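Local coordinates for protein putative modification methylase (Thermus thermophilus, PDB 2ZIG) that probably methylates the N4 amino group of cytosine in DNA, using S-adenosyl-L-methionine as the methyl donor, at residues R23-D28 with E287-A292; S40-V45 with L86-G91; V97-V102 with I167-M172; H198-Q203 with L228-S233. All coordinates share one frame; numbering follows the deposited sequence.

Interaction 1 (R23-D28 with E287-A292); sequences RLHVGD and EVLDGA
Leu-24 is held at both backbone polar atoms by strand 287-289, which runs parallel to strand 23-26. Its N donates to Glu-287 O at 2.8 Å. Its O accepts from Leu-289 N at 2.8 Å. Leu-289 O then takes Val-26 N at 2.9 Å, with the donor above the carbonyl plane. The packing is tight round these bonds. Val-26 CG2 meets Val-288 CG1 at 3.5 Å. On the face shared by Arg-23, His-25 and Leu-289, the CD1 methyl of Leu-289 comes 3.5 Å from His-25 CE1. It gets there because CG lies anti to the carbonyl carbon (chi1 -53°), which brings the branch back toward the other strand.

The Arg-23 and Glu-287 side is looser and partly exposed. The two run side by side, flat ends almost perpendicular. OE2 of Glu-287, over one guanidinium face, makes a salt bridge to NH2 of Arg-23, but its modelled place is doubtful. After Val-26 N the bonding stops. Asp-290, the centre of an inverse gamma turn, is exposed like Gly-291 but still lays OD1 beside Val-26 CG2.

Asp-28 binds S-adenosyl-L-methionine and caps the next helix through Glu-31 N. Strand 287-289 is the outermost strand of the sheet within this chain. Strand 23-26 is bonded on its far side to strand 259-264, and helix 267-280 covers Leu-24, Val-26 and Val-288.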
loop_
_atom_site.group_PDB
_atom_site.type_symbol
_atom_site.label_atom_id
_atom_site.label_comp_id
_atom_site.label_asym_id
_atom_site.label_seq_id
_atom_site.Cartn_x
_atom_site.Cartn_y
_atom_site.Cartn_z
ATOM N N ARG B 23 19.014 19.177 -17.166
ATOM C CA ARG B 23 19.266 20.175 -16.134
ATOM C C ARG B 23 18.892 19.757 -14.720
ATOM O O ARG B 23 17.946 19.002 -14.507
ATOM C CB ARG B 23 18.508 21.459 -16.485
ATOM C CG ARG B 23 18.493 21.765 -17.975
ATOM C CD ARG B 23 17.536 22.894 -18.302
ATOM N NE ARG B 23 18.079 24.210 -17.971
ATOM C CZ ARG B 23 19.048 24.815 -18.654
ATOM N NH1 ARG B 23 19.479 26.014 -18.280
ATOM N NH2 ARG B 23 19.585 24.227 -19.715
ATOM N N LEU B 24 19.650 20.261 -13.756
ATOM C CA LEU B 24 19.394 19.986 -12.356
ATOM C C LEU B 24 19.411 21.350 -11.665
ATOM O O LEU B 24 20.433 22.044 -11.669
ATOM C CB LEU B 24 20.492 19.093 -11.771
ATOM C CG LEU B 24 20.220 18.322 -10.471
ATOM C CD1 LEU B 24 21.541 18.033 -9.786
ATOM C CD2 LEU B 24 19.336 19.103 -9.544
ATOM N N HIS B 25 18.277 21.748 -11.100
ATOM C CA HIS B 25 18.192 23.030 -10.407
ATOM C C HIS B 25 18.484 22.829 -8.935
ATOM O O HIS B 25 18.060 21.837 -8.331
ATOM C CB HIS B 25 16.802 23.636 -10.553
ATOM C CG HIS B 25 16.449 24.013 -11.953
ATOM N ND1 HIS B 25 16.500 25.313 -12.407
ATOM C CD2 HIS B 25 16.029 23.263 -12.999
ATOM C CE1 HIS B 25 16.124 25.348 -13.673
ATOM N NE2 HIS B 25 15.833 24.118 -14.056
ATOM N N VAL B 26 19.213 23.770 -8.354
ATOM C CA VAL B 26 19.538 23.682 -6.940
ATOM C C VAL B 26 18.668 24.672 -6.203
ATOM O O VAL B 26 18.753 25.871 -6.441
ATOM C CB VAL B 26 21.012 24.015 -6.675
ATOM C CG1 VAL B 26 21.289 23.974 -5.181
ATOM C CG2 VAL B 26 21.900 23.031 -7.408
ATOM N N GLY B 27 17.819 24.164 -5.317
ATOM C CA GLY B 27 16.940 25.033 -4.561
ATOM C C GLY B 27 15.802 24.304 -3.876
ATOM O O GLY B 27 15.887 23.109 -3.579
ATOM N N ASP B 28 14.727 25.037 -3.620
ATOM C CA ASP B 28 13.556 24.479 -2.972
ATOM C C ASP B 28 12.586 23.957 -4.021
ATOM O O ASP B 28 12.117 24.708 -4.874
ATOM C CB ASP B 28 12.885 25.544 -2.112
ATOM C CG ASP B 28 11.604 25.057 -1.489
ATOM O OD1 ASP B 28 10.530 25.254 -2.095
ATOM O OD2 ASP B 28 11.678 24.463 -0.399
ATOM N N GLU B 287 23.681 19.850 -16.568
ATOM C CA GLU B 287 23.873 21.254 -16.255
ATOM C C GLU B 287 23.224 21.567 -14.911
ATOM O O GLU B 287 22.020 21.384 -14.736
ATOM C CB GLU B 287 23.254 22.135 -17.337
ATOM C CG GLU B 287 23.647 23.591 -17.191
ATOM C CD GLU B 287 22.852 24.513 -18.087
ATOM O OE1 GLU B 287 23.240 25.694 -18.205
ATOM O OE2 GLU B 287 21.840 24.064 -18.666
ATOM N N VAL B 288 24.029 22.033 -13.962
ATOM C CA VAL B 288 23.530 22.375 -12.633
ATOM C C VAL B 288 23.319 23.878 -12.518
ATOM O O VAL B 288 24.260 24.657 -12.676
ATOM C CB VAL B 288 24.516 21.938 -11.543
ATOM C CG1 VAL B 288 23.990 22.341 -10.167
ATOM C CG2 VAL B 288 24.742 20.435 -11.625
ATOM N N LEU B 289 22.084 24.282 -12.240
ATOM C CA LEU B 289 21.755 25.696 -12.113
ATOM C C LEU B 289 21.487 26.079 -10.667
ATOM O O LEU B 289 20.431 25.753 -10.127
ATOM C CB LEU B 289 20.520 26.023 -12.943
ATOM C CG LEU B 289 20.546 25.608 -14.410
ATOM C CD1 LEU B 289 19.247 26.030 -15.063
ATOM C CD2 LEU B 289 21.732 26.246 -15.114
ATOM N N ASP B 290 22.442 26.770 -10.046
ATOM C CA ASP B 290 22.298 27.209 -8.658
ATOM C C ASP B 290 21.296 28.353 -8.590
ATOM O O ASP B 290 21.626 29.454 -8.155
ATOM C CB ASP B 290 23.643 27.678 -8.081
ATOM C CG ASP B 290 24.603 26.526 -7.796
ATOM O OD1 ASP B 290 24.284 25.660 -6.948
ATOM O OD2 ASP B 290 25.685 26.491 -8.421
ATOM N N GLY B 291 20.071 28.084 -9.030
ATOM C CA GLY B 291 19.034 29.097 -9.008
ATOM C C GLY B 291 19.443 30.378 -9.707
ATOM O O GLY B 291 19.790 30.366 -10.890
ATOM N N ALA B 292 19.398 31.484 -8.969
ATOM C CA ALA B 292 19.762 32.791 -9.502
ATOM C C ALA B 292 21.204 32.797 -9.993
ATOM O O ALA B 292 22.136 33.067 -9.231
ATOM C CB ALA B 292 19.567 33.867 -8.433
#

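Interaction 2 (S40-V45 with L86-G91); sequences SVHLVV and LLVPGG
The imidazole of His-42 meets Val-88 at its ND1 corner. CG2 of Val-88 comes obliquely to the ring, 3.7 Å from ND1 of His-42, and CG1 lies close to the same atom. The other flat groups are peptides. Val-88 N comes to Val-41 O at 2.8 Å, nearly in line with the carbonyl bond. The same oxygen has Val-88 CG1 at 3.4 Å and also takes a CA-H contact from Leu-87. Val-41 N approaches Leu-86 O differently: it stands above the carbonyl plane at 2.8 Å. Ser-40 N adds a weak bond to that oxygen, so the carbonyl at the end of the helix is shared by two amides. Ser-40 OG turns elsewhere, to Pro-37 O.

Apolar contacts fill in beside the bonds. Leu-87 reaches over with CD1, which lies 3.8 Å from Val-44 CG2 and 4.1 Å from Val-41 CG1. Leu-86 CB rests on Val-41 CG2. A type II turn from Val-88 to Gly-91 then brings the chain back past His-42 O, which is 3.3 Å from Gly-91 CA. Any side chain at Gly-91 would run into this oxygen.

The contact belongs to a beta-alpha-beta crossover. Helix 66-86 ends here, and the chain enters strand 91-97, which pairs with strand 41-46 through Val-44. Strand 41-46 leads on to the Ser-Pro-Pro-Tyr motif of N4-methyltransferases. Strand 238-241 lies along its other side, and helix 222-232 packs on Leu-43 and Val-45.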
loop_
_atom_site.group_PDB
_atom_site.type_symbol
_atom_site.label_atom_id
_atom_site.label_comp_id
_atom_site.label_asym_id
_atom_site.label_seq_id
_atom_site.Cartn_x
_atom_site.Cartn_y
_atom_site.Cartn_z
ATOM N N SER B 40 4.202 20.941 -18.958
ATOM C CA SER B 40 5.481 20.835 -19.646
ATOM C C SER B 40 6.262 19.572 -19.264
ATOM O O SER B 40 7.338 19.329 -19.804
ATOM C CB SER B 40 6.342 22.065 -19.349
ATOM O OG SER B 40 6.633 22.173 -17.963
ATOM N N VAL B 41 5.729 18.778 -18.335
ATOM C CA VAL B 41 6.406 17.558 -17.887
ATOM C C VAL B 41 5.575 16.315 -18.183
ATOM O O VAL B 41 4.367 16.294 -17.956
ATOM C CB VAL B 41 6.718 17.623 -16.376
ATOM C CG1 VAL B 41 7.255 16.283 -15.890
ATOM C CG2 VAL B 41 7.735 18.720 -16.111
ATOM N N HIS B 42 6.235 15.274 -18.678
ATOM C CA HIS B 42 5.542 14.041 -19.043
ATOM C C HIS B 42 5.497 12.964 -17.968
ATOM O O HIS B 42 4.512 12.243 -17.852
ATOM C CB HIS B 42 6.179 13.464 -20.306
ATOM C CG HIS B 42 6.282 14.456 -21.420
ATOM N ND1 HIS B 42 5.176 14.951 -22.077
ATOM C CD2 HIS B 42 7.352 15.096 -21.945
ATOM C CE1 HIS B 42 5.560 15.854 -22.960
ATOM N NE2 HIS B 42 6.875 15.962 -22.900
ATOM N N LEU B 43 6.567 12.857 -17.191
ATOM C CA LEU B 43 6.659 11.848 -16.146
ATOM C C LEU B 43 7.529 12.321 -15.006
ATOM O O LEU B 43 8.511 13.016 -15.220
ATOM C CB LEU B 43 7.268 10.560 -16.709
ATOM C CG LEU B 43 7.715 9.479 -15.715
ATOM C CD1 LEU B 43 6.497 8.926 -14.995
ATOM C CD2 LEU B 43 8.450 8.358 -16.452
ATOM N N VAL B 44 7.164 11.925 -13.793
ATOM C CA VAL B 44 7.938 12.255 -12.605
ATOM C C VAL B 44 8.247 10.957 -11.838
ATOM O O VAL B 44 7.353 10.168 -11.542
ATOM C CB VAL B 44 7.157 13.195 -11.655
ATOM C CG1 VAL B 44 7.982 13.480 -10.411
ATOM C CG2 VAL B 44 6.800 14.492 -12.369
ATOM N N VAL B 45 9.516 10.723 -11.536
ATOM C CA VAL B 45 9.886 9.548 -10.760
ATOM C C VAL B 45 10.693 10.098 -9.607
ATOM O O VAL B 45 11.673 10.824 -9.814
ATOM C CB VAL B 45 10.753 8.571 -11.562
ATOM C CG1 VAL B 45 11.189 7.397 -10.668
ATOM C CG2 VAL B 45 9.979 8.069 -12.761
ATOM N N LEU B 86 2.493 20.832 -13.575
ATOM C CA LEU B 86 3.537 20.650 -14.574
ATOM C C LEU B 86 3.240 19.473 -15.503
ATOM O O LEU B 86 3.521 19.513 -16.700
ATOM C CB LEU B 86 4.882 20.420 -13.877
ATOM C CG LEU B 86 5.735 21.607 -13.423
ATOM C CD1 LEU B 86 4.867 22.739 -12.929
ATOM C CD2 LEU B 86 6.688 21.142 -12.338
ATOM N N LEU B 87 2.666 18.421 -14.942
ATOM C CA LEU B 87 2.341 17.222 -15.702
ATOM C C LEU B 87 1.387 17.509 -16.867
ATOM O O LEU B 87 0.464 18.328 -16.746
ATOM C CB LEU B 87 1.711 16.197 -14.756
ATOM C CG LEU B 87 2.220 14.755 -14.678
ATOM C CD1 LEU B 87 3.734 14.707 -14.546
ATOM C CD2 LEU B 87 1.549 14.078 -13.484
ATOM N N VAL B 88 1.620 16.850 -17.999
ATOM C CA VAL B 88 0.744 17.009 -19.147
ATOM C C VAL B 88 -0.398 16.037 -18.893
ATOM O O VAL B 88 -0.196 14.979 -18.296
ATOM C CB VAL B 88 1.436 16.621 -20.474
ATOM C CG1 VAL B 88 2.669 17.470 -20.690
ATOM C CG2 VAL B 88 1.797 15.139 -20.469
ATOM N N PRO B 89 -1.619 16.379 -19.330
ATOM C CA PRO B 89 -2.743 15.465 -19.105
ATOM C C PRO B 89 -2.376 14.053 -19.523
ATOM O O PRO B 89 -1.876 13.841 -20.622
ATOM C CB PRO B 89 -3.844 16.062 -19.973
ATOM C CG PRO B 89 -3.575 17.542 -19.839
ATOM C CD PRO B 89 -2.063 17.612 -20.004
ATOM N N GLY B 90 -2.620 13.088 -18.642
ATOM C CA GLY B 90 -2.296 11.709 -18.959
ATOM C C GLY B 90 -0.941 11.300 -18.408
ATOM O O GLY B 90 -0.650 10.111 -18.289
ATOM N N GLY B 91 -0.108 12.285 -18.083
ATOM C CA GLY B 91 1.204 12.002 -17.533
ATOM C C GLY B 91 1.028 11.528 -16.099
ATOM O O GLY B 91 -0.065 11.622 -15.544
#

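Interaction 3 (V97-V102 with I167-M172); sequences VGDVAV and IEYILM
Val-97 pairs with Tyr-169 by two backbone bonds, as an antiparallel hydrogen-bonded pair. Its N reaches Tyr-169 O at 2.8 Å, almost straight (177°) and in the carbonyl plane. Its O takes Tyr-169 N at 2.6 Å. Beside this pair, Val-97 CG2 touches Leu-171 CD1 at 3.7 Å.

Gly-98 follows, with its CA 3.4 Å from Glu-168 CG. A CB here would clash with that carbon. At Asp-99 the loop has left the strand, and a water bridges the gap: it accepts from Asp-99 N and donates to Ile-167 O at 2.6 Å. The Asp-99 carboxylate meets the Tyr-169 ring obliquely, OD2 being 3.4 Å from CE2, with the two planes 30° apart. Tyr-169 CG is anti to the carbonyl carbon (chi1 -52°), which swings the ring toward Asp-99. His-116 stacks on this ring and also bonds to Asp-99 OD2. Pro-133 of the second subunit packs on Tyr-169 too. With an alanine at Tyr-169, His-116 would probably lose its stacking partner, and a gap would open beside that proline.

The chemistry is that of a buried carboxylate answered by a histidine, whose protonated form the negative charge may favour.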
loop_
_atom_site.group_PDB
_atom_site.type_symbol
_atom_site.label_atom_id
_atom_site.label_comp_id
_atom_site.label_asym_id
_atom_site.label_seq_id
_atom_site.Cartn_x
_atom_site.Cartn_y
_atom_site.Cartn_z
ATOM N N VAL B 97 8.226 4.839 -2.389
ATOM C CA VAL B 97 8.162 5.075 -0.947
ATOM C C VAL B 97 8.208 3.811 -0.110
ATOM O O VAL B 97 7.476 2.867 -0.377
ATOM C CB VAL B 97 6.829 5.748 -0.526
ATOM C CG1 VAL B 97 7.058 6.604 0.685
ATOM C CG2 VAL B 97 6.226 6.513 -1.664
ATOM N N GLY B 98 9.048 3.821 0.921
ATOM C CA GLY B 98 9.121 2.699 1.836
ATOM C C GLY B 98 8.496 3.215 3.123
ATOM O O GLY B 98 8.750 4.363 3.500
ATOM N N ASP B 99 7.670 2.422 3.797
ATOM C CA ASP B 99 7.071 2.915 5.027
ATOM C C ASP B 99 8.103 3.010 6.150
ATOM O O ASP B 99 8.932 2.118 6.343
ATOM C CB ASP B 99 5.857 2.059 5.414
ATOM C CG ASP B 99 4.663 2.330 4.504
ATOM O OD1 ASP B 99 4.783 3.261 3.688
ATOM O OD2 ASP B 99 3.622 1.645 4.588
ATOM N N VAL B 100 8.051 4.120 6.878
ATOM C CA VAL B 100 8.995 4.402 7.953
ATOM C C VAL B 100 8.697 3.766 9.296
ATOM O O VAL B 100 7.802 4.195 10.017
ATOM C CB VAL B 100 9.121 5.910 8.148
ATOM C CG1 VAL B 100 10.133 6.213 9.243
ATOM C CG2 VAL B 100 9.521 6.560 6.822
ATOM N N ALA B 101 9.471 2.743 9.634
ATOM C CA ALA B 101 9.302 2.043 10.898
ATOM C C ALA B 101 10.304 2.573 11.911
ATOM O O ALA B 101 11.277 1.898 12.239
ATOM C CB ALA B 101 9.501 0.536 10.698
ATOM N N VAL B 102 10.069 3.788 12.401
ATOM C CA VAL B 102 10.960 4.393 13.388
ATOM C C VAL B 102 10.230 4.702 14.693
ATOM O O VAL B 102 10.683 4.317 15.772
ATOM C CB VAL B 102 11.594 5.702 12.854
ATOM C CG1 VAL B 102 10.501 6.704 12.499
ATOM C CG2 VAL B 102 12.544 6.288 13.903
ATOM N N ILE B 167 9.624 -4.719 1.635
ATOM C CA ILE B 167 9.138 -3.975 0.477
ATOM C C ILE B 167 9.061 -2.456 0.567
ATOM O O ILE B 167 9.171 -1.855 1.635
ATOM C CB ILE B 167 7.704 -4.442 0.107
ATOM C CG1 ILE B 167 6.732 -4.006 1.218
ATOM C CG2 ILE B 167 7.663 -5.974 -0.060
ATOM C CD1 ILE B 167 5.252 -4.190 0.908
ATOM N N GLU B 168 8.848 -1.862 -0.602
ATOM C CA GLU B 168 8.630 -0.435 -0.756
ATOM C C GLU B 168 7.505 -0.351 -1.778
ATOM O O GLU B 168 7.271 -1.298 -2.530
ATOM C CB GLU B 168 9.879 0.285 -1.244
ATOM C CG GLU B 168 10.841 0.566 -0.113
ATOM C CD GLU B 168 11.922 1.529 -0.505
ATOM O OE1 GLU B 168 11.618 2.476 -1.262
ATOM O OE2 GLU B 168 13.068 1.347 -0.043
ATOM N N TYR B 169 6.801 0.771 -1.794
ATOM C CA TYR B 169 5.666 0.933 -2.683
ATOM C C TYR B 169 5.948 1.895 -3.826
ATOM O O TYR B 169 6.488 2.974 -3.621
ATOM C CB TYR B 169 4.467 1.447 -1.880
ATOM C CG TYR B 169 4.145 0.625 -0.650
ATOM C CD1 TYR B 169 3.198 -0.397 -0.692
ATOM C CD2 TYR B 169 4.816 0.848 0.549
ATOM C CE1 TYR B 169 2.927 -1.183 0.444
ATOM C CE2 TYR B 169 4.556 0.076 1.680
ATOM C CZ TYR B 169 3.612 -0.938 1.620
ATOM O OH TYR B 169 3.365 -1.697 2.744
ATOM N N ILE B 170 5.591 1.498 -5.040
ATOM C CA ILE B 170 5.797 2.390 -6.167
ATOM C C ILE B 170 4.419 2.893 -6.523
ATOM O O ILE B 170 3.675 2.233 -7.232
ATOM C CB ILE B 170 6.441 1.677 -7.370
ATOM C CG1 ILE B 170 7.817 1.141 -6.962
ATOM C CG2 ILE B 170 6.613 2.662 -8.535
ATOM C CD1 ILE B 170 8.525 0.351 -8.059
ATOM N N LEU B 171 4.084 4.061 -5.976
ATOM C CA LEU B 171 2.791 4.698 -6.190
ATOM C C LEU B 171 2.671 5.277 -7.589
ATOM O O LEU B 171 3.616 5.843 -8.120
ATOM C CB LEU B 171 2.587 5.797 -5.150
ATOM C CG LEU B 171 2.767 5.317 -3.704
ATOM C CD1 LEU B 171 2.650 6.493 -2.740
ATOM C CD2 LEU B 171 1.718 4.269 -3.395
ATOM N N MET B 172 1.493 5.129 -8.179
ATOM C CA MET B 172 1.232 5.629 -9.521
ATOM C C MET B 172 0.059 6.603 -9.452
ATOM O O MET B 172 -1.079 6.207 -9.179
ATOM C CB MET B 172 0.889 4.461 -10.445
ATOM C CG MET B 172 1.912 3.335 -10.435
ATOM S SD MET B 172 3.271 3.619 -11.566
ATOM C CE MET B 172 4.092 2.019 -11.530
HETATM O O HOH W 1 7.764 -0.438 3.344
#

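Interaction 4 (H198-Q203 with L228-S233); sequences HRFFRQ and LVRMFS
Phe-200 and Met-231 bring two helix ends together, with their CA atoms 7.5 Å apart. Helix 194-200 stops here. Phe-201 is the first residue to leave it and the centre of an inverse gamma turn. Met-231 lies in the last turn of helix 222-232.

No bond links the two backbones, and side chains make the contact. The CE methyl of Met-231 sits over the centre of the Phe-201 ring, a CH-pi contact 3.6 Å from its centroid. The bend at chi3 (69°) folds the methyl onto that face. Met-231 SD stands above the same face, 4.8 Å from the Phe-201 centroid, and rests 3.6 Å from Phe-200 CB. Phe-201 also forms an offset edge-to-face pair with Phe-232, planes at 72°. Phe-200 places CE2 over one face of the Arg-230 guanidinium, 3.7 Å from NH1, with the two groups almost perpendicular. Arg-230 makes a cation-pi contact with Trp-256 as well. An alanine in place of Phe-201 would probably leave the Met-231 methyl without the ring beneath it and freer to turn, and Phe-232 without its aromatic partner.

This is a Met-aromatic contact joining two helix ends beside the second subunit, whose Ile-163 and Ala-161 pack on Met-231 and Phe-201.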
loop_
_atom_site.group_PDB
_atom_site.type_symbol
_atom_site.label_atom_id
_atom_site.label_comp_id
_atom_site.label_asym_id
_atom_site.label_seq_id
_atom_site.Cartn_x
_atom_site.Cartn_y
_atom_site.Cartn_z
ATOM N N HIS B 198 6.459 -7.965 -20.443
ATOM C CA HIS B 198 5.881 -8.881 -19.470
ATOM C C HIS B 198 6.629 -8.873 -18.150
ATOM O O HIS B 198 6.029 -9.043 -17.095
ATOM C CB HIS B 198 5.795 -10.286 -20.074
ATOM C CG HIS B 198 4.791 -10.377 -21.184
ATOM N ND1 HIS B 198 3.453 -10.102 -20.995
ATOM C CD2 HIS B 198 4.941 -10.624 -22.507
ATOM C CE1 HIS B 198 2.821 -10.171 -22.152
ATOM N NE2 HIS B 198 3.700 -10.485 -23.087
ATOM N N ARG B 199 7.935 -8.643 -18.203
ATOM C CA ARG B 199 8.714 -8.573 -16.979
ATOM C C ARG B 199 8.425 -7.273 -16.219
ATOM O O ARG B 199 8.304 -7.287 -14.996
ATOM C CB ARG B 199 10.203 -8.641 -17.288
ATOM C CG ARG B 199 11.086 -8.660 -16.050
ATOM C CD ARG B 199 12.544 -8.562 -16.455
ATOM N NE ARG B 199 12.822 -9.451 -17.576
ATOM C CZ ARG B 199 13.683 -9.169 -18.546
ATOM N NH1 ARG B 199 14.346 -8.018 -18.519
ATOM N NH2 ARG B 199 13.876 -10.027 -19.545
ATOM N N PHE B 200 8.300 -6.162 -16.944
ATOM C CA PHE B 200 8.054 -4.860 -16.319
ATOM C C PHE B 200 6.618 -4.618 -15.861
ATOM O O PHE B 200 6.381 -4.185 -14.726
ATOM C CB PHE B 200 8.420 -3.717 -17.265
ATOM C CG PHE B 200 9.838 -3.727 -17.730
ATOM C CD1 PHE B 200 10.794 -4.528 -17.115
ATOM C CD2 PHE B 200 10.231 -2.888 -18.769
ATOM C CE1 PHE B 200 12.115 -4.491 -17.523
ATOM C CE2 PHE B 200 11.552 -2.844 -19.183
ATOM C CZ PHE B 200 12.497 -3.643 -18.562
ATOM N N PHE B 201 5.665 -4.868 -16.751
ATOM C CA PHE B 201 4.269 -4.637 -16.418
ATOM C C PHE B 201 3.613 -5.749 -15.604
ATOM O O PHE B 201 2.799 -6.521 -16.108
ATOM C CB PHE B 201 3.454 -4.359 -17.685
ATOM C CG PHE B 201 3.744 -3.021 -18.305
ATOM C CD1 PHE B 201 4.795 -2.864 -19.202
ATOM C CD2 PHE B 201 3.006 -1.893 -17.933
ATOM C CE1 PHE B 201 5.114 -1.599 -19.720
ATOM C CE2 PHE B 201 3.317 -0.626 -18.442
ATOM C CZ PHE B 201 4.369 -0.481 -19.331
ATOM N N ARG B 202 3.996 -5.823 -14.338
ATOM C CA ARG B 202 3.445 -6.789 -13.400
ATOM C C ARG B 202 3.391 -6.024 -12.087
ATOM O O ARG B 202 4.056 -4.999 -11.950
ATOM C CB ARG B 202 4.338 -8.022 -13.290
ATOM C CG ARG B 202 5.768 -7.732 -12.909
ATOM C CD ARG B 202 6.504 -9.042 -12.692
ATOM N NE ARG B 202 6.595 -9.830 -13.912
ATOM C CZ ARG B 202 6.375 -11.141 -13.975
ATOM N NH1 ARG B 202 6.490 -11.781 -15.136
ATOM N NH2 ARG B 202 6.016 -11.810 -12.889
ATOM N N GLN B 203 2.613 -6.498 -11.124
ATOM C CA GLN B 203 2.478 -5.755 -9.887
ATOM C C GLN B 203 3.579 -5.944 -8.848
ATOM O O GLN B 203 3.671 -5.168 -7.903
ATOM C CB GLN B 203 1.092 -6.012 -9.267
ATOM C CG GLN B 203 0.835 -5.188 -8.012
ATOM C CD GLN B 203 -0.638 -4.907 -7.752
ATOM O OE1 GLN B 203 -1.491 -5.783 -7.891
ATOM N NE2 GLN B 203 -0.933 -3.687 -7.349
ATOM N N LEU B 228 11.098 2.319 -14.962
ATOM C CA LEU B 228 9.955 3.227 -14.894
ATOM C C LEU B 228 9.946 4.199 -16.077
ATOM O O LEU B 228 8.906 4.417 -16.702
ATOM C CB LEU B 228 9.968 3.985 -13.559
ATOM C CG LEU B 228 9.722 3.061 -12.352
ATOM C CD1 LEU B 228 10.011 3.791 -11.030
ATOM C CD2 LEU B 228 8.266 2.557 -12.397
ATOM N N VAL B 229 11.107 4.765 -16.394
ATOM C CA VAL B 229 11.203 5.684 -17.519
ATOM C C VAL B 229 10.726 4.987 -18.796
ATOM O O VAL B 229 9.899 5.524 -19.533
ATOM C CB VAL B 229 12.655 6.179 -17.727
ATOM C CG1 VAL B 229 12.761 6.965 -19.038
ATOM C CG2 VAL B 229 13.076 7.068 -16.569
ATOM N N ARG B 230 11.234 3.783 -19.049
ATOM C CA ARG B 230 10.858 3.039 -20.251
ATOM C C ARG B 230 9.382 2.683 -20.303
ATOM O O ARG B 230 8.803 2.578 -21.384
ATOM C CB ARG B 230 11.686 1.759 -20.362
ATOM C CG ARG B 230 13.189 2.007 -20.434
ATOM C CD ARG B 230 13.932 0.710 -20.618
ATOM N NE ARG B 230 13.507 0.035 -21.840
ATOM C CZ ARG B 230 13.790 -1.227 -22.129
ATOM N NH1 ARG B 230 14.501 -1.960 -21.275
ATOM N NH2 ARG B 230 13.368 -1.754 -23.272
ATOM N N MET B 231 8.774 2.504 -19.134
ATOM C CA MET B 231 7.365 2.134 -19.060
ATOM C C MET B 231 6.384 3.294 -19.111
ATOM O O MET B 231 5.274 3.139 -19.603
ATOM C CB MET B 231 7.075 1.368 -17.767
ATOM C CG MET B 231 7.769 0.038 -17.604
ATOM S SD MET B 231 7.585 -0.478 -15.878
ATOM C CE MET B 231 5.763 -0.836 -15.797
ATOM N N PHE B 232 6.778 4.453 -18.606
ATOM C CA PHE B 232 5.836 5.547 -18.559
ATOM C C PHE B 232 6.230 6.875 -19.174
ATOM O O PHE B 232 5.832 7.919 -18.671
ATOM C CB PHE B 232 5.393 5.734 -17.107
ATOM C CG PHE B 232 4.786 4.495 -16.507
ATOM C CD1 PHE B 232 3.564 4.007 -16.979
ATOM C CD2 PHE B 232 5.456 3.782 -15.513
ATOM C CE1 PHE B 232 3.016 2.821 -16.472
ATOM C CE2 PHE B 232 4.917 2.595 -15.000
ATOM C CZ PHE B 232 3.692 2.115 -15.483
ATOM N N SER B 233 7.016 6.826 -20.248
ATOM C CA SER B 233 7.416 8.018 -20.981
ATOM C C SER B 233 7.898 7.545 -22.341
ATOM O O SER B 233 8.138 6.358 -22.534
ATOM C CB SER B 233 8.547 8.772 -20.273
ATOM O OG SER B 233 9.791 8.122 -20.462
#

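How the interactions relate
Interactions 1, 2 and 3 all reach the one mixed sheet. Interaction 1 joins the first modelled strand to the last, so the other three lie between its segments in sequence, following one another in order. Interaction 2 lies in the middle strands. Interaction 3 is about 28 Å from interaction 1, centre to centre. Helix 222-232 of interaction 4 packs on the sheet and touches interactions 2 and 3: Leu-43 CD2 lies 3.5 Å from Phe-232 O, and Met-172 CE 3.6 Å from Phe-232 CE2. The cofactor-binding Asp-28 thus lies in interaction 1, at one border of the sheet within this chain, while contacts with the second subunit gather at interactions 3 and 4, across the chain's centre.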